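Possible thiol-disulfide isomerase (PDB 3HCZ) is of unknown function but probably exchanges or isomerises disulfide bonds in the manner of thioredoxin-like proteins. Local coordinates at residues Thr34-Trp39 and Val114-Asp119. Residues are numbered along the deposited sequence; the frame is centred on the assembly and turned at random. Where two conformers were deposited one is given.
Sequences TILFFW and VLYVLD
Three two-way backbone pairs, T34 with L118, L36 with Y116 and F38 with V114, join 34-39 to 114-118 through six N-H...O bonds; T34 N to L118 O measures 3.0 Å and the other five are slightly shorter, and the strand directions differ by 163°, hence antiparallel. The bond from Y116 N to L36 O is nearly straight (168° at the hydrogen). On the face carrying I35, F37, L115 and V117, I35 CG2, anti to the backbone N, presses on L115 CG at 3.6 Å. Alongside, I35 CD1 lies 3.9 Å from V117 CG1, while L115 CB meets the F37 ring edge at CD1. Backbone bonds from I35 and F37 to Y68 on the other side place 33-39 centrally in the mixed sheet, next to parallel strand 65-71, as in the thioredoxin fold. Across the opposite face, F38 CE2 approaches Y116 CD2 at 4.0 Å, Y116 CD2 lying at the F38 ring edge. Farther out, R128 NE bonds Y116 OH, Y107 meets the F38 ring, and T50 and L53 of helix 49-60 touch F37. Where 114-118 ends, a water bridges T34 OG1 and D119 O by hydrogen bonds of 2.8 Å each, donating to D119 O.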
loop_
_atom_site.group_PDB
_atom_site.type_symbol
_atom_site.label_atom_id
_atom_site.label_comp_id
_atom_site.label_asym_id
_atom_site.label_seq_id
_atom_site.Cartn_x
_atom_site.Cartn_y
_atom_site.Cartn_z
ATOM N N THR A 34 -1.880 -5.337 6.296
ATOM C CA THR A 34 -1.649 -4.904 4.916
ATOM C C THR A 34 -1.261 -3.437 4.925
ATOM O O THR A 34 -1.988 -2.593 5.479
ATOM C CB THR A 34 -2.891 -5.070 3.989
ATOM O OG1 THR A 34 -3.310 -6.427 4.010
ATOM C CG2 THR A 34 -2.570 -4.614 2.494
ATOM N N ILE A 35 -0.115 -3.129 4.313
ATOM C CA ILE A 35 0.303 -1.762 4.109
ATOM C C ILE A 35 -0.265 -1.328 2.746
ATOM O O ILE A 35 0.112 -1.887 1.708
ATOM C CB ILE A 35 1.854 -1.640 4.127
ATOM C CG1 ILE A 35 2.469 -2.373 5.334
ATOM C CG2 ILE A 35 2.295 -0.167 4.071
ATOM C CD1 ILE A 35 1.870 -1.982 6.679
ATOM N N LEU A 36 -1.171 -0.372 2.762
ATOM C CA LEU A 36 -1.710 0.121 1.559
ATOM C C LEU A 36 -0.809 1.287 1.134
ATOM O O LEU A 36 -0.724 2.298 1.833
ATOM C CB LEU A 36 -3.183 0.504 1.775
ATOM C CG LEU A 36 -3.899 1.170 0.622
ATOM C CD1 LEU A 36 -3.754 0.367 -0.738
ATOM C CD2 LEU A 36 -5.375 1.254 1.072
ATOM N N PHE A 37 -0.147 1.157 -0.015
ATOM C CA PHE A 37 0.861 2.178 -0.422
ATOM C C PHE A 37 0.638 2.744 -1.823
ATOM O O PHE A 37 0.887 2.067 -2.818
ATOM C CB PHE A 37 2.269 1.556 -0.276
ATOM C CG PHE A 37 3.388 2.491 -0.521
ATOM C CD1 PHE A 37 3.671 3.537 0.376
ATOM C CD2 PHE A 37 4.181 2.347 -1.661
ATOM C CE1 PHE A 37 4.766 4.419 0.131
ATOM C CE2 PHE A 37 5.255 3.220 -1.907
ATOM C CZ PHE A 37 5.544 4.249 -1.002
ATOM N N PHE A 38 0.224 4.013 -1.905
ATOM C CA PHE A 38 -0.064 4.626 -3.199
ATOM C C PHE A 38 1.163 5.401 -3.647
ATOM O O PHE A 38 1.707 6.211 -2.880
ATOM C CB PHE A 38 -1.281 5.568 -3.141
ATOM C CG PHE A 38 -2.562 4.902 -2.724
ATOM C CD1 PHE A 38 -3.440 4.355 -3.691
ATOM C CD2 PHE A 38 -2.933 4.858 -1.361
ATOM C CE1 PHE A 38 -4.646 3.701 -3.315
ATOM C CE2 PHE A 38 -4.160 4.228 -0.962
ATOM C CZ PHE A 38 -5.012 3.639 -1.934
ATOM N N TRP A 39 1.593 5.165 -4.884
ATOM C CA TRP A 39 2.850 5.732 -5.370
ATOM C C TRP A 39 2.794 5.915 -6.875
ATOM O O TRP A 39 1.858 5.446 -7.557
ATOM C CB TRP A 39 4.050 4.850 -4.954
ATOM C CG TRP A 39 4.137 3.563 -5.704
ATOM C CD1 TRP A 39 3.343 2.424 -5.535
ATOM C CD2 TRP A 39 5.042 3.274 -6.767
ATOM N NE1 TRP A 39 3.753 1.444 -6.424
ATOM C CE2 TRP A 39 4.778 1.952 -7.194
ATOM C CE3 TRP A 39 6.065 4.010 -7.398
ATOM C CZ2 TRP A 39 5.498 1.351 -8.236
ATOM C CZ3 TRP A 39 6.785 3.414 -8.428
ATOM C CH2 TRP A 39 6.501 2.095 -8.830
ATOM N N VAL A 114 1.544 7.777 -0.509
ATOM C CA VAL A 114 0.648 7.849 0.638
ATOM C C VAL A 114 0.523 6.435 1.226
ATOM O O VAL A 114 0.311 5.484 0.477
ATOM C CB VAL A 114 -0.765 8.282 0.255
ATOM C CG1 VAL A 114 -1.633 8.378 1.546
ATOM C CG2 VAL A 114 -0.778 9.630 -0.480
ATOM N N LEU A 115 0.590 6.307 2.553
ATOM C CA LEU A 115 0.625 4.983 3.194
ATOM C C LEU A 115 -0.481 4.834 4.271
ATOM O O LEU A 115 -0.658 5.735 5.136
ATOM C CB LEU A 115 2.020 4.799 3.841
ATOM C CG LEU A 115 2.374 3.452 4.474
ATOM C CD1 LEU A 115 3.871 3.324 4.492
ATOM C CD2 LEU A 115 1.817 3.382 5.914
ATOM N N TYR A 116 -1.232 3.742 4.205
ATOM C CA TYR A 116 -2.173 3.363 5.272
ATOM C C TYR A 116 -1.762 2.030 5.831
ATOM O O TYR A 116 -1.236 1.207 5.096
ATOM C CB TYR A 116 -3.604 3.230 4.730
ATOM C CG TYR A 116 -4.185 4.551 4.269
ATOM C CD1 TYR A 116 -4.973 5.317 5.133
ATOM C CD2 TYR A 116 -3.939 5.045 2.968
ATOM C CE1 TYR A 116 -5.534 6.537 4.703
ATOM C CE2 TYR A 116 -4.476 6.288 2.545
ATOM C CZ TYR A 116 -5.275 7.016 3.416
ATOM O OH TYR A 116 -5.825 8.246 3.070
ATOM N N VAL A 117 -2.001 1.781 7.118
ATOM C CA VAL A 117 -1.784 0.457 7.658
ATOM C C VAL A 117 -3.176 -0.093 7.957
ATOM O O VAL A 117 -4.012 0.571 8.595
ATOM C CB VAL A 117 -0.915 0.478 8.958
ATOM C CG1 VAL A 117 -0.676 -0.937 9.482
ATOM C CG2 VAL A 117 0.445 1.201 8.666
ATOM N N LEU A 118 -3.423 -1.314 7.493
ATOM C CA LEU A 118 -4.715 -1.969 7.726
ATOM C C LEU A 118 -4.486 -3.229 8.549
ATOM O O LEU A 118 -3.464 -3.900 8.379
ATOM C CB LEU A 118 -5.344 -2.427 6.390
ATOM C CG LEU A 118 -5.343 -1.386 5.262
ATOM C CD1 LEU A 118 -5.890 -1.896 3.905
ATOM C CD2 LEU A 118 -6.087 -0.075 5.706
ATOM N N ASP A 119 -5.470 -3.583 9.360
ATOM C CA ASP A 119 -5.390 -4.853 10.104
ATOM C C ASP A 119 -5.775 -6.092 9.249
ATOM O O ASP A 119 -5.951 -5.995 8.005
ATOM C CB ASP A 119 -6.178 -4.775 11.440
ATOM C CG ASP A 119 -7.691 -4.886 11.267
ATOM O OD1 ASP A 119 -8.219 -5.053 10.151
ATOM O OD2 ASP A 119 -8.386 -4.822 12.296
HETATM O O HOH W 1 -4.823 -7.580 6.003
#